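Local coordinates for deoxyribose-phosphate aldolase (Toxoplasma gondii, PDB 4EIV), which is an aldolase of the deoxyribose-phosphate aldolase family, built as a parallel alpha/beta (TIM) barrel, at residues V60-P64 and A65-F69; M126-N129 and V130-E134; T192-T195 and M196-H200; Q252-E256 and N257-S261. All blocks are in the same frame, centred on the assembly; numbering follows the deposited sequence. Where two conformers were deposited one is given.

Contact 1 of 4, residues V60-P64 and A65-F69; sequences VSVRP and AFVRF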
loop_
_atom_site.group_PDB
_atom_site.type_symbol
_atom_site.label_atom_id
_atom_site.label_comp_id
_atom_site.label_asym_id
_atom_site.label_seq_id
_atom_site.Cartn_x
_atom_site.Cartn_y
_atom_site.Cartn_z
ATOM N N VAL A 60 -7.571 -18.289 -2.299
ATOM C CA VAL A 60 -7.410 -19.406 -3.209
ATOM C C VAL A 60 -8.639 -19.447 -4.104
ATOM O O VAL A 60 -9.757 -19.196 -3.640
ATOM C CB VAL A 60 -7.227 -20.755 -2.442
ATOM C CG1 VAL A 60 -8.428 -21.060 -1.534
ATOM C CG2 VAL A 60 -6.929 -21.900 -3.406
ATOM N N SER A 61 -8.407 -19.732 -5.384
ATOM C CA SER A 61 -9.454 -19.908 -6.368
ATOM C C SER A 61 -9.659 -21.386 -6.637
ATOM O O SER A 61 -8.736 -22.073 -7.061
ATOM C CB SER A 61 -9.123 -19.215 -7.695
ATOM O OG SER A 61 -9.002 -17.808 -7.544
ATOM N N VAL A 62 -10.870 -21.864 -6.399
ATOM C CA VAL A 62 -11.217 -23.257 -6.683
ATOM C C VAL A 62 -12.565 -23.339 -7.366
ATOM O O VAL A 62 -13.341 -22.393 -7.341
ATOM C CB VAL A 62 -11.299 -24.115 -5.374
ATOM C CG1 VAL A 62 -9.917 -24.275 -4.736
ATOM C CG2 VAL A 62 -12.292 -23.502 -4.410
ATOM N N ARG A 63 -12.864 -24.500 -7.944
ATOM C CA ARG A 63 -14.213 -24.748 -8.452
ATOM C C ARG A 63 -15.144 -24.913 -7.235
ATOM O O ARG A 63 -14.683 -25.240 -6.122
ATOM C CB ARG A 63 -14.292 -26.020 -9.298
ATOM C CG ARG A 63 -13.356 -26.092 -10.455
ATOM C CD ARG A 63 -13.545 -24.992 -11.511
ATOM N NE ARG A 63 -12.729 -25.451 -12.614
ATOM C CZ ARG A 63 -13.134 -26.313 -13.558
ATOM N NH1 ARG A 63 -14.413 -26.642 -13.675
ATOM N NH2 ARG A 63 -12.259 -26.793 -14.422
ATOM N N PRO A 64 -16.458 -24.695 -7.417
ATOM C CA PRO A 64 -17.408 -24.854 -6.329
ATOM C C PRO A 64 -17.257 -26.187 -5.574
ATOM O O PRO A 64 -17.445 -26.207 -4.360
ATOM C CB PRO A 64 -18.749 -24.731 -7.043
ATOM C CG PRO A 64 -18.457 -23.770 -8.133
ATOM C CD PRO A 64 -17.107 -24.130 -8.618
ATOM N N ALA A 65 -16.859 -27.262 -6.263
ATOM C CA ALA A 65 -16.700 -28.601 -5.640
ATOM C C ALA A 65 -15.736 -28.681 -4.462
ATOM O O ALA A 65 -15.807 -29.630 -3.692
ATOM C CB ALA A 65 -16.288 -29.625 -6.682
ATOM N N PHE A 66 -14.836 -27.710 -4.315
ATOM C CA PHE A 66 -13.875 -27.741 -3.197
ATOM C C PHE A 66 -14.070 -26.678 -2.125
ATOM O O PHE A 66 -13.295 -26.636 -1.170
ATOM C CB PHE A 66 -12.425 -27.742 -3.722
ATOM C CG PHE A 66 -12.043 -29.036 -4.366
ATOM C CD1 PHE A 66 -11.697 -30.126 -3.585
ATOM C CD2 PHE A 66 -12.077 -29.192 -5.737
ATOM C CE1 PHE A 66 -11.381 -31.338 -4.151
ATOM C CE2 PHE A 66 -11.754 -30.420 -6.318
ATOM C CZ PHE A 66 -11.411 -31.492 -5.516
ATOM N N VAL A 67 -15.123 -25.869 -2.224
ATOM C CA VAL A 67 -15.385 -24.811 -1.239
ATOM C C VAL A 67 -15.653 -25.406 0.150
ATOM O O VAL A 67 -15.005 -25.034 1.134
ATOM C CB VAL A 67 -16.547 -23.869 -1.678
ATOM C CG1 VAL A 67 -16.875 -22.834 -0.611
ATOM C CG2 VAL A 67 -16.209 -23.172 -3.016
ATOM N N ARG A 68 -16.606 -26.339 0.235
ATOM C CA ARG A 68 -16.942 -26.963 1.514
ATOM C C ARG A 68 -15.758 -27.715 2.100
ATOM O O ARG A 68 -15.555 -27.688 3.320
ATOM C CB ARG A 68 -18.148 -27.897 1.379
ATOM C CG ARG A 68 -18.540 -28.589 2.685
ATOM C CD ARG A 68 -19.868 -29.287 2.548
ATOM N NE ARG A 68 -20.909 -28.307 2.282
ATOM C CZ ARG A 68 -21.632 -27.685 3.215
ATOM N NH1 ARG A 68 -21.451 -27.947 4.500
ATOM N NH2 ARG A 68 -22.549 -26.789 2.850
ATOM N N PHE A 69 -14.990 -28.393 1.250
ATOM C CA PHE A 69 -13.796 -29.094 1.707
ATOM C C PHE A 69 -12.873 -28.160 2.472
ATOM O O PHE A 69 -12.466 -28.461 3.595
ATOM C CB PHE A 69 -13.023 -29.733 0.553
ATOM C CG PHE A 69 -11.665 -30.236 0.956
ATOM C CD1 PHE A 69 -11.535 -31.333 1.804
ATOM C CD2 PHE A 69 -10.513 -29.593 0.520
ATOM C CE1 PHE A 69 -10.282 -31.785 2.182
ATOM C CE2 PHE A 69 -9.265 -30.042 0.890
ATOM C CZ PHE A 69 -9.145 -31.135 1.721
HETATM O O HOH W 1 -18.439 -27.134 -1.938
#
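The turn between barrel strand 59-62 and helix 67-74, within the beta-alpha-beta unit that strand 85-90 completes, is closed by two successive backbone bonds. Phe66 N donates to Arg63 O at 3.1 Å, almost straight at 173°, and Val67 N then reaches Pro64 O at 3.2 Å. Pro64 O has a further partner in a water 2.8 Å away, and the same water accepts from Arg68 N, so a solvent molecule carries the turn on into the first residues of the helix. Beside these bonds Val62, the last strand residue, meets Phe66 and Val67 through aliphatic carbons. Val62 CB lies 4.1 Å from Phe66 CB, and Val62 CG2 comes within 4.2 Å of Val67 CG2, the two valines crossing obliquely. A chi1 of 176° leaves that branch of Val67 beside the residue's own N and opposite its carbonyl carbon, where Val67 CG2 also rests 3.5 Å from Pro64 O. Arg63 leads its guanidinium away from the turn, and its NE donates to Leu35 O. Val62 and Val67 both touch Val86 of strand 85-90, Phe66 packs on Asn41 and Val44 of helix 41-52, and Arg68 forms a salt bridge with Asp112, so that the turn is lodged between the next strand of the barrel and the preceding helix.

Contact 2 of 4, residues M126-N129 and V130-E134; sequences MNEN and VADGE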
loop_
_atom_site.group_PDB
_atom_site.type_symbol
_atom_site.label_atom_id
_atom_site.label_comp_id
_atom_site.label_asym_id
_atom_site.label_seq_id
_atom_site.Cartn_x
_atom_site.Cartn_y
_atom_site.Cartn_z
ATOM N N MET A 126 -18.281 -13.033 -28.441
ATOM C CA MET A 126 -17.717 -11.786 -28.957
ATOM C C MET A 126 -17.117 -11.951 -30.353
ATOM O O MET A 126 -17.058 -10.989 -31.136
ATOM C CB MET A 126 -16.642 -11.266 -27.998
ATOM C CG MET A 126 -17.132 -10.957 -26.599
ATOM S SD MET A 126 -18.373 -9.656 -26.489
ATOM C CE MET A 126 -17.320 -8.287 -26.930
ATOM N N ASN A 127 -16.670 -13.155 -30.672
ATOM C CA ASN A 127 -16.111 -13.430 -31.984
ATOM C C ASN A 127 -17.183 -13.541 -33.068
ATOM O O ASN A 127 -16.906 -13.268 -34.242
ATOM C CB ASN A 127 -15.326 -14.750 -31.982
ATOM C CG ASN A 127 -14.132 -14.743 -31.045
ATOM O OD1 ASN A 127 -13.512 -13.708 -30.796
ATOM N ND2 ASN A 127 -13.779 -15.940 -30.539
ATOM N N GLU A 128 -18.394 -13.966 -32.708
ATOM C CA GLU A 128 -19.446 -14.135 -33.721
ATOM C C GLU A 128 -20.285 -12.866 -33.936
ATOM O O GLU A 128 -20.625 -12.546 -35.077
ATOM C CB GLU A 128 -20.330 -15.366 -33.443
ATOM C CG GLU A 128 -21.297 -15.267 -32.286
ATOM C CD GLU A 128 -22.290 -16.438 -32.241
ATOM O OE1 GLU A 128 -22.335 -17.226 -33.215
ATOM O OE2 GLU A 128 -23.037 -16.560 -31.237
ATOM N N ASN A 129 -20.630 -12.159 -32.864
ATOM C CA ASN A 129 -21.397 -10.904 -32.996
ATOM C C ASN A 129 -21.144 -10.091 -31.736
ATOM O O ASN A 129 -21.449 -10.542 -30.627
ATOM C CB ASN A 129 -22.884 -11.181 -33.230
ATOM C CG ASN A 129 -23.696 -9.902 -33.427
ATOM O OD1 ASN A 129 -23.833 -9.101 -32.495
ATOM N ND2 ASN A 129 -24.232 -9.702 -34.640
ATOM N N VAL A 130 -20.517 -8.927 -31.905
ATOM C CA VAL A 130 -20.122 -8.113 -30.762
ATOM C C VAL A 130 -21.298 -7.640 -29.914
ATOM O O VAL A 130 -21.242 -7.785 -28.693
ATOM C CB VAL A 130 -19.197 -6.939 -31.184
ATOM C CG1 VAL A 130 -18.933 -6.028 -30.022
ATOM C CG2 VAL A 130 -17.889 -7.483 -31.765
ATOM N N ALA A 131 -22.346 -7.121 -30.548
ATOM C CA ALA A 131 -23.534 -6.650 -29.814
ATOM C C ALA A 131 -24.182 -7.755 -29.001
ATOM O O ALA A 131 -24.523 -7.563 -27.826
ATOM C CB ALA A 131 -24.551 -6.038 -30.775
ATOM N N ASP A 132 -24.360 -8.913 -29.618
ATOM C CA ASP A 132 -24.938 -10.052 -28.925
ATOM C C ASP A 132 -24.030 -10.514 -27.771
ATOM O O ASP A 132 -24.499 -10.844 -26.688
ATOM C CB ASP A 132 -25.160 -11.207 -29.882
ATOM C CG ASP A 132 -25.780 -12.395 -29.203
ATOM O OD1 ASP A 132 -25.054 -13.387 -29.010
ATOM O OD2 ASP A 132 -26.964 -12.315 -28.815
ATOM N N GLY A 133 -22.727 -10.569 -28.024
ATOM C CA GLY A 133 -21.779 -10.967 -26.983
ATOM C C GLY A 133 -21.834 -10.036 -25.785
ATOM O O GLY A 133 -21.755 -10.486 -24.636
ATOM N N GLU A 134 -21.922 -8.739 -26.047
ATOM C CA GLU A 134 -22.069 -7.747 -24.973
ATOM C C GLU A 134 -23.365 -7.969 -24.195
ATOM O O GLU A 134 -23.368 -7.955 -22.965
ATOM C CB GLU A 134 -22.086 -6.332 -25.549
ATOM C CG GLU A 134 -20.754 -5.816 -26.086
ATOM C CD GLU A 134 -20.901 -4.570 -26.962
ATOM O OE1 GLU A 134 -21.945 -4.396 -27.647
ATOM O OE2 GLU A 134 -19.956 -3.771 -27.018
#
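The backbone passes from the loosely formed helical turn at about 126-128 through an extended Asn129 straight into helix 130-148, and this kink brings Met126 and Gly133 within 4.6 Å of each other at their CA atoms. Gly133 N donates to Asn129 O at 2.9 Å, the first main-chain bond of the new helix. The side chain of Asn129 serves the turn as well: with CG anti to the backbone N (chi1 -178°), OD1 is swung over the helix start and accepts from Asp132 N at 2.9 Å in a nearly straight bond (172°), the donor tilted 24° from the amide carbonyl plane. On the buried side Met126 is folded at chi2 and chi3, which lays Met126 SD against the glycine backbone, 3.6 Å from Gly133 C. Gly133 has no side chain to hold the sulfur off. Past the sulfur, Met126 CE meets Val130 CG1 at 4.2 Å, and Val130 CG2 sits 3.7 Å from Met126 O. The carboxylate of Asp132 forms a salt bridge with Arg136, one turn further along the helix. Met126 and Val130 pack on helix 165-178, whose Arg170 bridges to Glu134. An asparagine N-cap with its side-chain oxygen bonded three residues on is a classic helix start, here opening a long outer helix of the barrel.

Contact 3 of 4, residues T192-T195 and M196-H200; sequences THAT and MFTVH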
loop_
_atom_site.group_PDB
_atom_site.type_symbol
_atom_site.label_atom_id
_atom_site.label_comp_id
_atom_site.label_asym_id
_atom_site.label_seq_id
_atom_site.Cartn_x
_atom_site.Cartn_y
_atom_site.Cartn_z
ATOM N N THR A 192 -3.393 -18.429 -22.769
ATOM C CA THR A 192 -2.789 -17.104 -22.647
ATOM C C THR A 192 -3.374 -16.414 -21.403
ATOM O O THR A 192 -4.438 -16.760 -20.872
ATOM C CB THR A 192 -2.960 -16.256 -23.920
ATOM O OG1 THR A 192 -4.342 -15.975 -24.120
ATOM C CG2 THR A 192 -2.380 -16.983 -25.152
ATOM N N HIS A 193 -2.654 -15.410 -20.944
ATOM C CA HIS A 193 -2.932 -14.750 -19.681
ATOM C C HIS A 193 -2.740 -13.262 -19.846
ATOM O O HIS A 193 -2.700 -12.751 -20.968
ATOM C CB HIS A 193 -1.983 -15.336 -18.632
ATOM C CG HIS A 193 -2.073 -16.826 -18.550
ATOM N ND1 HIS A 193 -3.061 -17.463 -17.834
ATOM C CD2 HIS A 193 -1.340 -17.801 -19.137
ATOM C CE1 HIS A 193 -2.922 -18.770 -17.967
ATOM N NE2 HIS A 193 -1.886 -19.005 -18.754
ATOM N N ALA A 194 -2.602 -12.540 -18.746
ATOM C CA ALA A 194 -2.444 -11.106 -18.830
ATOM C C ALA A 194 -1.224 -10.722 -19.627
ATOM O O ALA A 194 -0.174 -11.363 -19.545
ATOM C CB ALA A 194 -2.326 -10.482 -17.430
ATOM N N THR A 195 -1.367 -9.641 -20.387
ATOM C CA THR A 195 -0.214 -9.017 -21.045
ATOM C C THR A 195 -0.277 -7.521 -20.756
ATOM O O THR A 195 -1.307 -6.996 -20.317
ATOM C CB THR A 195 -0.216 -9.185 -22.555
ATOM O OG1 THR A 195 -1.409 -8.612 -23.079
ATOM C CG2 THR A 195 -0.090 -10.665 -22.976
ATOM N N MET A 196 0.835 -6.844 -20.986
ATOM C CA MET A 196 0.869 -5.393 -20.852
ATOM C C MET A 196 -0.275 -4.784 -21.685
ATOM O O MET A 196 -0.997 -3.889 -21.240
ATOM C CB MET A 196 2.244 -4.908 -21.305
ATOM C CG MET A 196 2.483 -3.434 -21.226
ATOM S SD MET A 196 4.187 -3.097 -21.706
ATOM C CE MET A 196 4.121 -1.300 -21.742
ATOM N N PHE A 197 -0.462 -5.307 -22.889
ATOM C CA PHE A 197 -1.504 -4.835 -23.802
ATOM C C PHE A 197 -2.883 -4.969 -23.199
ATOM O O PHE A 197 -3.627 -4.000 -23.174
ATOM C CB PHE A 197 -1.391 -5.613 -25.136
ATOM C CG PHE A 197 -2.499 -5.340 -26.111
ATOM C CD1 PHE A 197 -2.541 -4.170 -26.827
ATOM C CD2 PHE A 197 -3.500 -6.271 -26.304
ATOM C CE1 PHE A 197 -3.571 -3.921 -27.736
ATOM C CE2 PHE A 197 -4.518 -6.041 -27.217
ATOM C CZ PHE A 197 -4.556 -4.864 -27.914
ATOM N N THR A 198 -3.227 -6.153 -22.700
ATOM C CA THR A 198 -4.576 -6.308 -22.146
ATOM C C THR A 198 -4.771 -5.527 -20.860
ATOM O O THR A 198 -5.868 -5.021 -20.599
ATOM C CB THR A 198 -4.987 -7.789 -21.974
ATOM O OG1 THR A 198 -4.190 -8.461 -20.987
ATOM C CG2 THR A 198 -4.929 -8.519 -23.286
ATOM N N VAL A 199 -3.748 -5.445 -20.017
ATOM C CA VAL A 199 -3.889 -4.658 -18.788
ATOM C C VAL A 199 -4.110 -3.174 -19.134
ATOM O O VAL A 199 -4.872 -2.482 -18.456
ATOM C CB VAL A 199 -2.676 -4.872 -17.837
ATOM C CG1 VAL A 199 -2.671 -3.842 -16.681
ATOM C CG2 VAL A 199 -2.677 -6.292 -17.307
ATOM N N HIS A 200 -3.429 -2.676 -20.158
ATOM C CA HIS A 200 -3.624 -1.295 -20.588
ATOM C C HIS A 200 -5.075 -1.036 -21.040
ATOM O O HIS A 200 -5.713 -0.070 -20.610
ATOM C CB HIS A 200 -2.605 -0.969 -21.699
ATOM C CG HIS A 200 -2.723 0.415 -22.244
ATOM N ND1 HIS A 200 -3.059 0.676 -23.552
ATOM C CD2 HIS A 200 -2.599 1.617 -21.639
ATOM C CE1 HIS A 200 -3.091 1.981 -23.741
ATOM N NE2 HIS A 200 -2.815 2.577 -22.597
HETATM O O HOH W 2 -5.603 -10.901 -20.655
#
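Thr198 OG1 is held from two directions: Thr195 N donates to it at 3.1 Å in an almost straight bond (174°), and a water lies 2.8 Å away. That water also reaches back to His193 O, though weakly. The reciprocal bond runs from Thr198 N to Thr195 OG1, again 3.1 Å long. The two bonds make a capping box, with Thr195 as N-cap of helix 196-210, and they tie the loop after barrel strand 182-184 to the first helical turn. Both threonines place OG1 between the backbone N and the carbonyl carbon (chi1 59° in Thr195, 66° in Thr198), so each hydroxyl faces the other residue's NH. Thr195 O takes up the helical pattern by accepting from Val199 N at 2.9 Å. Around these bonds the contacts are slight: Thr195 OG1 sits at the edge of the Phe197 ring, near its plane, and Thr198 CG2 lies 3.5 Å from the same oxygen. On the barrel side Ala194 CB touches Val199 CG2 at 4.2 Å, and both side chains rest on Ile236 of strand 233-237. Ala194 is further bonded through its backbone to Glu237, whose carboxylate is also hydrogen-bonded to His193 ND1.

Contact 4 of 4, residues Q252-E256 and N257-S261; sequences QMIFE and NGPRS
Met253 reaches across the end of helix 243-257 to Asn257 and Ser261. Its CB stands 4.1 Å from Ser261 OG; CG then lies opposite the carbonyl carbon, and bends at chi2 and chi3 turn the thioether forward, toward the C-terminal end of the helix. SD receives a weak hydrogen bond from Asn257 ND2 at 3.4 Å, and the terminal CE lies 3.6 Å from Ser261 OG. The Asn257 amide is anchored more firmly outside the turn, where ND2 also donates to Ser203 of helix 196-210. Main-chain bonds finish the helix: Asn257 N donates to Met253 O at 2.8 Å, and Gly258 N to Ile254 O at 2.9 Å, the latter markedly bent (131°). Gly258 leaves the helix with positive phi (94°), a conformation in which a side chain would press on the preceding carbonyl. Its own O is gripped twice by Ser261, through N and, at 2.7 Å in the carbonyl plane, through OG. Ile254 CG2 touches Pro259 CD at 4.2 Å. One turn back, Gln252 NE2 bonds Glu256 OE2 from above the carboxylate plane and also donates to Met196 O. Met253 leans on Ile234 and Ile236 of strand 233-237, Gln252 and Glu256 face helix 196-210, and Ile254, Phe255 and Pro259 pack against the second subunit, placing this helix end between barrel and dimer partner.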
loop_
_atom_site.group_PDB
_atom_site.type_symbol
_atom_site.label_atom_id
_atom_site.label_comp_id
_atom_site.label_asym_id
_atom_site.label_seq_id
_atom_site.Cartn_x
_atom_site.Cartn_y
_atom_site.Cartn_z
ATOM N N GLN A 252 3.637 -1.135 -14.175
ATOM C CA GLN A 252 2.600 -0.719 -15.115
ATOM C C GLN A 252 1.384 -0.145 -14.380
ATOM O O GLN A 252 0.873 0.901 -14.754
ATOM C CB GLN A 252 2.158 -1.890 -16.000
ATOM C CG GLN A 252 1.073 -1.508 -16.989
ATOM C CD GLN A 252 0.660 -2.613 -17.941
ATOM O OE1 GLN A 252 0.984 -3.778 -17.744
ATOM N NE2 GLN A 252 -0.063 -2.240 -18.995
ATOM N N MET A 253 0.945 -0.829 -13.327
ATOM C CA MET A 253 -0.194 -0.350 -12.555
ATOM C C MET A 253 0.083 1.026 -11.934
ATOM O O MET A 253 -0.760 1.907 -11.994
ATOM C CB MET A 253 -0.527 -1.328 -11.441
ATOM C CG MET A 253 -1.244 -2.564 -11.890
ATOM S SD MET A 253 -2.955 -2.237 -12.414
ATOM C CE MET A 253 -3.803 -1.728 -10.970
ATOM N N ILE A 254 1.261 1.211 -11.327
ATOM C CA ILE A 254 1.564 2.522 -10.719
ATOM C C ILE A 254 1.572 3.635 -11.764
ATOM O O ILE A 254 0.971 4.703 -11.574
ATOM C CB ILE A 254 2.894 2.526 -9.969
ATOM C CG1 ILE A 254 2.836 1.582 -8.774
ATOM C CG2 ILE A 254 3.267 3.950 -9.540
ATOM C CD1 ILE A 254 4.197 1.260 -8.171
ATOM N N PHE A 255 2.230 3.374 -12.893
ATOM C CA PHE A 255 2.357 4.379 -13.940
ATOM C C PHE A 255 0.999 4.726 -14.552
ATOM O O PHE A 255 0.684 5.899 -14.731
ATOM C CB PHE A 255 3.350 3.911 -15.013
ATOM C CG PHE A 255 3.678 4.966 -16.023
ATOM C CD1 PHE A 255 4.497 6.033 -15.682
ATOM C CD2 PHE A 255 3.150 4.910 -17.305
ATOM C CE1 PHE A 255 4.801 7.023 -16.609
ATOM C CE2 PHE A 255 3.448 5.906 -18.245
ATOM C CZ PHE A 255 4.275 6.955 -17.888
ATOM N N GLU A 256 0.207 3.709 -14.890
ATOM C CA GLU A 256 -1.068 3.963 -15.557
ATOM C C GLU A 256 -2.213 4.326 -14.627
ATOM O O GLU A 256 -3.027 5.171 -14.973
ATOM C CB GLU A 256 -1.498 2.771 -16.402
ATOM C CG GLU A 256 -0.485 2.381 -17.466
ATOM C CD GLU A 256 -1.096 1.492 -18.532
ATOM O OE1 GLU A 256 -2.314 1.629 -18.782
ATOM O OE2 GLU A 256 -0.355 0.694 -19.142
ATOM N N ASN A 257 -2.266 3.687 -13.463
ATOM C CA ASN A 257 -3.394 3.855 -12.545
ATOM C C ASN A 257 -3.084 4.536 -11.230
ATOM O O ASN A 257 -3.994 4.769 -10.444
ATOM C CB ASN A 257 -4.002 2.472 -12.308
ATOM C CG ASN A 257 -4.497 1.850 -13.600
ATOM O OD1 ASN A 257 -5.164 2.536 -14.391
ATOM N ND2 ASN A 257 -4.169 0.570 -13.838
ATOM N N GLY A 258 -1.820 4.859 -10.995
ATOM C CA GLY A 258 -1.414 5.567 -9.793
ATOM C C GLY A 258 -0.965 4.668 -8.657
ATOM O O GLY A 258 -1.376 3.509 -8.563
ATOM N N PRO A 259 -0.144 5.207 -7.739
ATOM C CA PRO A 259 0.312 4.407 -6.617
ATOM C C PRO A 259 -0.804 3.872 -5.735
ATOM O O PRO A 259 -0.686 2.774 -5.171
ATOM C CB PRO A 259 1.244 5.369 -5.850
ATOM C CG PRO A 259 0.919 6.713 -6.346
ATOM C CD PRO A 259 0.438 6.558 -7.736
ATOM N N ARG A 260 -1.898 4.612 -5.628
ATOM C CA ARG A 260 -3.030 4.177 -4.822
ATOM C C ARG A 260 -3.811 3.010 -5.436
ATOM O O ARG A 260 -4.669 2.437 -4.779
ATOM C CB ARG A 260 -3.958 5.351 -4.551
ATOM C CG ARG A 260 -3.321 6.436 -3.694
ATOM C CD ARG A 260 -4.270 7.621 -3.511
ATOM N NE ARG A 260 -3.712 8.632 -2.613
ATOM C CZ ARG A 260 -2.788 9.540 -2.945
ATOM N NH1 ARG A 260 -2.364 10.413 -2.029
ATOM N NH2 ARG A 260 -2.270 9.582 -4.181
ATOM N N SER A 261 -3.513 2.639 -6.676
ATOM C CA SER A 261 -4.234 1.536 -7.319
ATOM C C SER A 261 -3.781 0.164 -6.870
ATOM O O SER A 261 -4.523 -0.803 -7.060
ATOM C CB SER A 261 -4.101 1.605 -8.834
ATOM O OG SER A 261 -2.814 1.304 -9.310
#

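In the fold
All four contacts are local turns at helix ends of the eight-stranded barrel. Contacts 1, 2 and 3 lie at helix starts, contact 4 at a helix finish. Contacts 1, 2 and 4 are partly buried, whereas contact 3 is a surface contact. Side-chain caps set contacts 2 and 3 apart, an asparagine in one and paired threonines in the other; contact 1 relies on backbone bonds and a water, contact 4 on a glycine and a serine. Contacts 3 and 4 touch, joining neighbouring helices 196-210 and 243-257. Contact 1 lies across the chain's centre from both, and of the four, only contact 4 is reached by the second subunit.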